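Local coordinates for protein benzoate transport porin BenP (Acinetobacter baumannii AB307-0294, PDB 5DL8) that is an OprD-family outer-membrane beta-barrel porin that probably lets small substrates such as benzoate pass, at residues 133-137 with 138-142; 220-223 with 224-228; 307-310 with 311-315; 175-178 with 179-182. All coordinates share one frame; numbering follows the deposited sequence.

Contact 1. Residues 133-137 with 138-142; sequences LWLDL and PVTAV
The side chain of L135 overlaps that of T140 across the bend of the chain. CD1 of L135 lies 3.3 Å from OG1 of T140. CB of L135 comes as near to that hydroxyl, and also touches the carbonyl oxygen of T140. The two side chains meet at a slant, methyl against hydroxyl. In T140, OG1 sits between the backbone N and the carbonyl carbon (chi1 62°), which turns it back over L135. L137 runs alongside T140 and points the same way. Its CB is 3.7 Å from OG1 of T140, and its CD1 also comes near that oxygen.

A backbone hydrogen bond from L137 N to T140 O, 2.9 Å long, ties the two arms. The N-H points at the oxygen with an angle of 150°, but the donor stands above the carbonyl plane, not on a lone pair.

This is the tip of the loop between strands 132-133 and 151-153, folded inward near the centre of the barrel. L135 and L137 both lean on Y202 of strand 200-210. The backbone is also held by residues of another loop, with D136 O bonded to Y304 and V139 N to E302. The leucine carbons packed round OG1 of T140 make nonpolar contacts with little directional hold. The geometry of the bend therefore probably depends on the bond from L137 N to T140 O and on those made by Y304 and E302.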
# COMPACT_ATOMS: atom_id res chain seq x y z
N LEU A 133 -10.87 9.65 -1.24
CA LEU A 133 -10.20 9.08 -2.34
C LEU A 133 -9.46 7.78 -1.91
O LEU A 133 -8.75 7.75 -0.90
CB LEU A 133 -9.12 10.10 -2.78
CG LEU A 133 -9.51 11.56 -3.01
CD1 LEU A 133 -8.32 12.43 -3.43
CD2 LEU A 133 -10.67 11.63 -4.03
N TRP A 134 -9.66 6.74 -2.72
CA TRP A 134 -8.94 5.54 -2.66
C TRP A 134 -7.79 5.65 -3.70
O TRP A 134 -7.94 5.29 -4.81
CB TRP A 134 -9.85 4.30 -3.01
CG TRP A 134 -10.98 4.28 -2.10
CD1 TRP A 134 -12.16 4.89 -2.32
CD2 TRP A 134 -10.97 3.82 -0.70
NE1 TRP A 134 -12.94 4.76 -1.12
CE2 TRP A 134 -12.23 4.12 -0.15
CE3 TRP A 134 -10.05 3.10 0.07
CZ2 TRP A 134 -12.62 3.74 1.18
CZ3 TRP A 134 -10.41 2.76 1.46
CH2 TRP A 134 -11.69 3.13 1.99
N LEU A 135 -6.62 6.01 -3.28
CA LEU A 135 -5.47 6.25 -4.18
C LEU A 135 -4.67 4.95 -4.28
O LEU A 135 -4.49 4.21 -3.27
CB LEU A 135 -4.60 7.35 -3.57
CG LEU A 135 -5.37 8.66 -3.51
CD1 LEU A 135 -4.64 9.72 -2.78
CD2 LEU A 135 -5.87 9.15 -4.91
N ASP A 136 -4.12 4.77 -5.47
CA ASP A 136 -3.25 3.69 -5.77
C ASP A 136 -2.01 4.28 -6.50
O ASP A 136 -1.86 4.08 -7.69
CB ASP A 136 -3.94 2.64 -6.70
CG ASP A 136 -3.04 1.41 -6.96
OD1 ASP A 136 -1.97 1.23 -6.30
OD2 ASP A 136 -3.41 0.61 -7.83
N LEU A 137 -1.18 5.00 -5.75
CA LEU A 137 -0.07 5.79 -6.22
C LEU A 137 1.12 5.67 -5.32
O LEU A 137 1.03 5.28 -4.12
CB LEU A 137 -0.46 7.26 -6.23
CG LEU A 137 -1.55 7.56 -7.32
CD1 LEU A 137 -2.21 8.86 -6.99
CD2 LEU A 137 -1.08 7.57 -8.77
N PRO A 138 2.27 6.05 -5.83
CA PRO A 138 3.39 6.39 -4.91
C PRO A 138 2.99 7.38 -3.77
O PRO A 138 2.13 8.26 -3.95
CB PRO A 138 4.31 7.10 -5.87
CG PRO A 138 4.07 6.27 -7.18
CD PRO A 138 2.61 6.27 -7.23
N VAL A 139 3.61 7.27 -2.61
CA VAL A 139 3.13 7.89 -1.44
C VAL A 139 1.72 7.43 -0.85
O VAL A 139 1.64 7.14 0.34
CB VAL A 139 3.02 9.49 -1.57
CG1 VAL A 139 2.86 10.06 -0.14
CG2 VAL A 139 4.23 10.13 -2.28
N THR A 140 0.64 7.48 -1.68
CA THR A 140 -0.70 7.26 -1.26
C THR A 140 -1.18 5.98 -1.89
O THR A 140 -1.70 5.99 -3.03
CB THR A 140 -1.56 8.48 -1.64
OG1 THR A 140 -1.57 8.64 -3.03
CG2 THR A 140 -1.02 9.78 -0.93
N ALA A 141 -0.99 4.83 -1.28
CA ALA A 141 -1.42 3.55 -1.96
C ALA A 141 -2.64 2.86 -1.31
O ALA A 141 -3.21 3.38 -0.34
CB ALA A 141 -0.24 2.55 -2.00
N VAL A 142 -3.03 1.70 -1.84
CA VAL A 142 -3.89 0.72 -1.10
C VAL A 142 -3.16 0.31 0.24
O VAL A 142 -2.01 -0.18 0.01
CB VAL A 142 -4.03 -0.58 -1.98
CG1 VAL A 142 -5.03 -1.60 -1.39
CG2 VAL A 142 -4.32 -0.18 -3.45

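Contact 2. Residues 220-223 with 224-228; sequences GNLE and DLYNK
L222 sends its side chain along that of Y226. CB of L222 lies 3.3 Å from the carbonyl O of Y226. CG meets CD1 of L225 at 4.0 Å. CG is anti to the backbone N (chi1 -171°), and from there CD2 reaches over one face of the Y226 ring. This is a CH-pi contact: CD2 stands 4.1 Å from the ring centroid, displaced toward the rim.

The segments form the end of the antiparallel hairpin of strands 213-222 and 226-238 in the barrel wall. A classic beta bulge sets L225 and Y226 together opposite L222. L222 O therefore takes two N-H groups, that of L225 at 3.2 Å and, weakly, that of Y226. G220 and K228 make a hydrogen-bonded pair, each N to the other's O.

On the other face of the hairpin N221 and N227 lie side by side. ND2 of N221 donates to OD1 of N227 at 2.7 Å, with an N-H angle of 165°. The acceptor is in the amide plane of N221, while the two amide planes are turned 52° apart. D256 accepts a hydrogen bond from ND2 of N227, and N201 gives one to OD1 of N221. E223 forms a salt bridge with R171.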
# COMPACT_ATOMS: atom_id res chain seq x y z
N GLY A 220 5.26 14.31 -6.58
CA GLY A 220 4.48 14.67 -5.38
C GLY A 220 5.13 15.78 -4.55
O GLY A 220 6.27 15.62 -4.12
N ASN A 221 4.38 16.85 -4.33
CA ASN A 221 4.88 17.99 -3.52
C ASN A 221 4.14 17.86 -2.19
O ASN A 221 2.95 18.19 -2.06
CB ASN A 221 4.67 19.37 -4.25
CG ASN A 221 4.73 20.57 -3.33
OD1 ASN A 221 3.87 21.36 -3.35
ND2 ASN A 221 5.70 20.67 -2.51
N LEU A 222 4.84 17.30 -1.22
CA LEU A 222 4.25 17.17 0.09
C LEU A 222 4.56 18.46 0.88
O LEU A 222 5.60 18.56 1.37
CB LEU A 222 4.75 15.81 0.74
CG LEU A 222 4.11 15.34 2.02
CD1 LEU A 222 2.60 15.23 2.03
CD2 LEU A 222 4.77 14.04 2.41
N GLU A 223 3.69 19.44 0.88
CA GLU A 223 4.09 20.79 1.34
C GLU A 223 4.78 20.82 2.69
O GLU A 223 4.28 20.19 3.63
CB GLU A 223 2.91 21.74 1.36
CG GLU A 223 2.30 22.05 0.00
CD GLU A 223 1.10 22.98 0.08
OE1 GLU A 223 0.90 23.62 1.13
OE2 GLU A 223 0.33 23.05 -0.89
N ASP A 224 5.95 21.48 2.78
CA ASP A 224 6.77 21.75 4.05
C ASP A 224 7.49 20.52 4.57
O ASP A 224 8.15 20.56 5.59
CB ASP A 224 5.91 22.29 5.25
CG ASP A 224 4.70 23.20 4.82
OD1 ASP A 224 5.10 24.28 4.34
OD2 ASP A 224 3.40 22.81 4.97
N LEU A 225 7.29 19.36 3.91
CA LEU A 225 8.04 18.14 4.26
C LEU A 225 9.11 17.79 3.16
O LEU A 225 10.31 17.99 3.37
CB LEU A 225 7.05 16.98 4.57
CG LEU A 225 5.86 17.34 5.49
CD1 LEU A 225 4.96 16.13 5.81
CD2 LEU A 225 6.43 17.84 6.80
N TYR A 226 8.69 17.34 1.99
CA TYR A 226 9.61 16.89 0.93
C TYR A 226 8.88 16.74 -0.42
O TYR A 226 7.63 16.64 -0.52
CB TYR A 226 10.38 15.62 1.35
CG TYR A 226 9.51 14.35 1.62
CD1 TYR A 226 9.17 13.47 0.59
CD2 TYR A 226 9.13 13.99 2.93
CE1 TYR A 226 8.36 12.31 0.83
CE2 TYR A 226 8.38 12.88 3.19
CZ TYR A 226 7.97 12.06 2.17
OH TYR A 226 7.24 10.92 2.46
N ASN A 227 9.68 16.79 -1.44
CA ASN A 227 9.26 16.59 -2.84
C ASN A 227 9.78 15.31 -3.39
O ASN A 227 10.90 14.93 -3.15
CB ASN A 227 9.74 17.80 -3.64
CG ASN A 227 9.06 19.09 -3.15
OD1 ASN A 227 7.89 19.08 -2.76
ND2 ASN A 227 9.82 20.17 -3.08
N LYS A 228 8.94 14.59 -4.08
CA LYS A 228 9.31 13.24 -4.52
C LYS A 228 9.07 13.05 -6.01
O LYS A 228 8.01 13.39 -6.53
CB LYS A 228 8.55 12.25 -3.71
CG LYS A 228 8.66 10.77 -4.07
CD LYS A 228 7.51 10.12 -3.33
CE LYS A 228 7.44 8.57 -3.30
NZ LYS A 228 8.40 7.87 -2.38

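Contact 3. Residues 307-310 with 311-315; sequences NWNA and TGFFK
The long loop between strands 278-288 and 319-328 turns back on itself here, and N309 reaches across the turn. OD1 of N309 takes a weak hydrogen bond from G312 N at 2.9 Å, with a bent N-H angle of 124°. CG of N309 sits between the backbone N and the carbonyl carbon (chi1 60°), which swings the amide over toward G312. The same amide meets the ring of F313. Its ND2 is 3.5 Å from CE1 of F313, and OD1 lies at the ring edge, in the ring plane, 3.7 Å from CD1. The side chains cross at about a right angle.

This part of the loop lies within the barrel, with the strands of the wall beside it. F313 packs on V343 of strand 336-349 and E358 of strand 355-368. E360 of that last strand takes the hydroxyl of T311 and the N-H of A310. Q285 gives its NE2 to the carbonyl oxygens of G312 and F313.

On the other side of G312, W308 and F314 meet at a slant. CE2 of F314 is 4.1 Å from both CZ3 and CH2 of W308. Both rings also touch L295 of the same loop. G312 sits between these two pairs. It has a positive phi (106°), a backbone shape that glycine takes easily, and its CA lies close beside the F314 ring.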
# COMPACT_ATOMS: atom_id res chain seq x y z
N ASN A 307 9.74 -4.47 -3.80
CA ASN A 307 9.27 -5.45 -2.80
C ASN A 307 8.90 -4.84 -1.42
O ASN A 307 9.58 -5.13 -0.40
CB ASN A 307 10.39 -6.50 -2.64
CG ASN A 307 10.00 -7.63 -1.69
OD1 ASN A 307 8.82 -7.97 -1.53
ND2 ASN A 307 11.01 -8.22 -1.10
N TRP A 308 7.81 -4.05 -1.37
CA TRP A 308 7.37 -3.45 -0.06
C TRP A 308 7.03 -4.62 0.96
O TRP A 308 6.45 -5.59 0.60
CB TRP A 308 6.22 -2.42 -0.18
CG TRP A 308 5.83 -1.97 1.09
CD1 TRP A 308 4.74 -2.45 1.87
CD2 TRP A 308 6.48 -1.01 1.89
NE1 TRP A 308 4.70 -1.82 3.09
CE2 TRP A 308 5.76 -0.94 3.16
CE3 TRP A 308 7.56 -0.14 1.68
CZ2 TRP A 308 6.10 -0.03 4.19
CZ3 TRP A 308 7.91 0.79 2.72
CH2 TRP A 308 7.19 0.80 3.98
N ASN A 309 7.58 -4.59 2.16
CA ASN A 309 7.45 -5.73 3.07
C ASN A 309 7.46 -5.12 4.48
O ASN A 309 7.17 -3.93 4.66
CB ASN A 309 8.53 -6.77 2.80
CG ASN A 309 10.02 -6.22 2.97
OD1 ASN A 309 10.31 -5.03 3.32
ND2 ASN A 309 10.95 -7.09 2.69
N ALA A 310 7.81 -5.90 5.50
CA ALA A 310 7.59 -5.46 6.88
C ALA A 310 8.50 -4.37 7.38
O ALA A 310 8.10 -3.61 8.20
CB ALA A 310 7.76 -6.67 7.81
N THR A 311 9.77 -4.38 6.91
CA THR A 311 10.84 -3.58 7.45
C THR A 311 11.45 -2.62 6.33
O THR A 311 11.80 -1.48 6.61
CB THR A 311 11.90 -4.47 8.19
OG1 THR A 311 12.53 -5.41 7.35
CG2 THR A 311 11.29 -5.17 9.40
N GLY A 312 11.49 -3.06 5.07
CA GLY A 312 11.52 -2.12 3.93
C GLY A 312 12.86 -1.90 3.13
O GLY A 312 12.87 -1.52 1.96
N PHE A 313 13.93 -2.11 3.90
CA PHE A 313 15.29 -2.06 3.50
C PHE A 313 15.57 -0.69 2.90
O PHE A 313 16.13 -0.62 1.81
CB PHE A 313 15.49 -3.26 2.59
CG PHE A 313 15.30 -4.61 3.31
CD1 PHE A 313 14.05 -5.10 3.58
CD2 PHE A 313 16.39 -5.32 3.75
CE1 PHE A 313 13.93 -6.30 4.26
CE2 PHE A 313 16.28 -6.53 4.36
CZ PHE A 313 15.05 -7.00 4.70
N PHE A 314 15.09 0.38 3.56
CA PHE A 314 15.19 1.76 3.01
C PHE A 314 16.19 2.63 3.84
O PHE A 314 16.22 3.84 3.80
CB PHE A 314 13.76 2.39 2.81
CG PHE A 314 12.88 2.36 4.01
CD1 PHE A 314 13.06 3.28 5.07
CD2 PHE A 314 11.84 1.42 4.11
CE1 PHE A 314 12.21 3.22 6.26
CE2 PHE A 314 11.03 1.32 5.29
CZ PHE A 314 11.18 2.24 6.35
N LYS A 315 17.03 2.01 4.63
CA LYS A 315 17.92 2.74 5.47
C LYS A 315 19.11 3.32 4.65
O LYS A 315 19.44 2.86 3.55
CB LYS A 315 18.48 1.89 6.66
CG LYS A 315 17.44 1.28 7.58
CD LYS A 315 17.95 0.09 8.44
CE LYS A 315 16.84 -0.55 9.16
NZ LYS A 315 15.87 -1.27 8.28

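Contact 4. Residues 175-178 with 179-182; sequences VSPR and NEED
S176 and D182 are joined by a hydrogen bond, from the serine OG to the backbone O of D182, 3.0 Å long. A chi1 of -168°, with OG opposite the backbone N of S176, turns the hydroxyl toward that oxygen. It comes from well above the carbonyl plane of D182, not along a lone pair. A CA-H...O contact from S176 CA to the same oxygen, 3.4 Å, adds to it. Water 1 makes a second link. It donates to OG of S176 and to the carbonyl O of E181, at 2.9 Å for the latter. The other direct bond is E180 N to P177 O, 3.0 Å, with an N-H angle of 150°.

That last bond closes a type I beta turn from P177 to E180. The turn follows the end of strand 165-176 and sends the chain back beside it into the loop before strand 187-190. K114 gives its NZ to both P177 O and E180 O at this turn, and Y112 bonds R178 O.

Van der Waals contacts join P177 to E180 and N179. CB of P177 lies 4.0 Å from CG of E180, and the proline ring and the glutamate chain cross at a slant. OD1 of N179 comes to 3.8 Å from CB of P177.

The charged side chains find partners elsewhere in the chain. R178 runs extended from CG to NE and pairs with D143 in a salt bridge, while its NE gives to T97 O. E181 OE2 accepts the N-H of L113.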
# COMPACT_ATOMS: atom_id res chain seq x y z
N VAL A 175 -5.30 12.40 5.36
CA VAL A 175 -5.16 10.95 5.31
C VAL A 175 -5.87 10.38 6.54
O VAL A 175 -5.84 10.97 7.65
CB VAL A 175 -3.66 10.46 5.29
CG1 VAL A 175 -2.86 11.03 6.46
CG2 VAL A 175 -3.61 8.94 5.38
N SER A 176 -6.53 9.25 6.38
CA SER A 176 -7.06 8.48 7.57
C SER A 176 -6.35 7.19 7.61
O SER A 176 -6.70 6.27 6.85
CB SER A 176 -8.53 8.17 7.42
OG SER A 176 -9.09 7.68 8.66
N PRO A 177 -5.30 7.11 8.39
CA PRO A 177 -4.52 5.85 8.41
C PRO A 177 -5.29 4.54 8.77
O PRO A 177 -6.36 4.61 9.35
CB PRO A 177 -3.40 6.15 9.47
CG PRO A 177 -3.23 7.60 9.38
CD PRO A 177 -4.65 8.14 9.21
N ARG A 178 -4.74 3.39 8.39
CA ARG A 178 -5.37 2.11 8.58
C ARG A 178 -5.84 1.88 10.10
O ARG A 178 -6.86 1.32 10.31
CB ARG A 178 -4.44 0.99 8.12
CG ARG A 178 -3.30 0.73 9.06
CD ARG A 178 -2.23 -0.11 8.45
NE ARG A 178 -1.15 -0.43 9.41
CZ ARG A 178 0.10 -0.85 9.04
NH1 ARG A 178 0.43 -0.88 7.68
NH2 ARG A 178 1.03 -1.17 9.99
N ASN A 179 -5.11 2.45 11.07
CA ASN A 179 -5.35 2.24 12.47
C ASN A 179 -5.96 3.43 13.11
O ASN A 179 -5.78 3.58 14.35
CB ASN A 179 -4.03 1.83 13.21
CG ASN A 179 -2.93 2.93 13.20
OD1 ASN A 179 -2.69 3.56 12.22
ND2 ASN A 179 -2.22 3.06 14.28
N GLU A 180 -6.67 4.30 12.35
CA GLU A 180 -7.24 5.50 12.96
C GLU A 180 -8.61 5.74 12.40
O GLU A 180 -8.90 5.30 11.32
CB GLU A 180 -6.41 6.83 12.72
CG GLU A 180 -4.94 6.80 13.05
CD GLU A 180 -4.64 6.80 14.54
OE1 GLU A 180 -5.58 6.92 15.39
OE2 GLU A 180 -3.42 6.65 14.90
N GLU A 181 -9.36 6.56 13.11
CA GLU A 181 -10.75 6.89 12.76
C GLU A 181 -10.93 8.12 11.95
O GLU A 181 -11.87 8.22 11.24
CB GLU A 181 -11.62 7.20 14.03
CG GLU A 181 -11.77 5.97 14.96
CD GLU A 181 -12.98 6.05 15.93
OE1 GLU A 181 -13.16 7.01 16.62
OE2 GLU A 181 -13.76 5.13 16.00
N ASP A 182 -10.10 9.11 12.17
CA ASP A 182 -10.32 10.44 11.63
C ASP A 182 -9.34 10.70 10.48
O ASP A 182 -8.37 10.01 10.32
CB ASP A 182 -10.10 11.46 12.76
CG ASP A 182 -11.30 11.53 13.70
OD1 ASP A 182 -12.31 10.80 13.44
OD2 ASP A 182 -11.26 12.32 14.70
O HOH W 1 -12.02 7.39 8.42

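Contacts 1 and 2 touch directly, with CG2 of V139 packing on CD of K228 at 3.4 Å. They also share a partner: E302 accepts V139 N and forms a long, weak ion pair with K228. The other pairs do not touch. Contact 4 comes within about 7 Å of contact 1 and about 6 Å of contact 3, nearest atoms. R178 of contact 4 bonds D143, the residue that follows contact 1. Contact 1 lies closest to the chain centre, at about 7 Å between centres, and contact 2 farthest, at about 19 Å. The T311 side chain of contact 3 is about 12 Å from a bound calcium ion, while contacts 1, 2 and 4 lie away from the calcium sites.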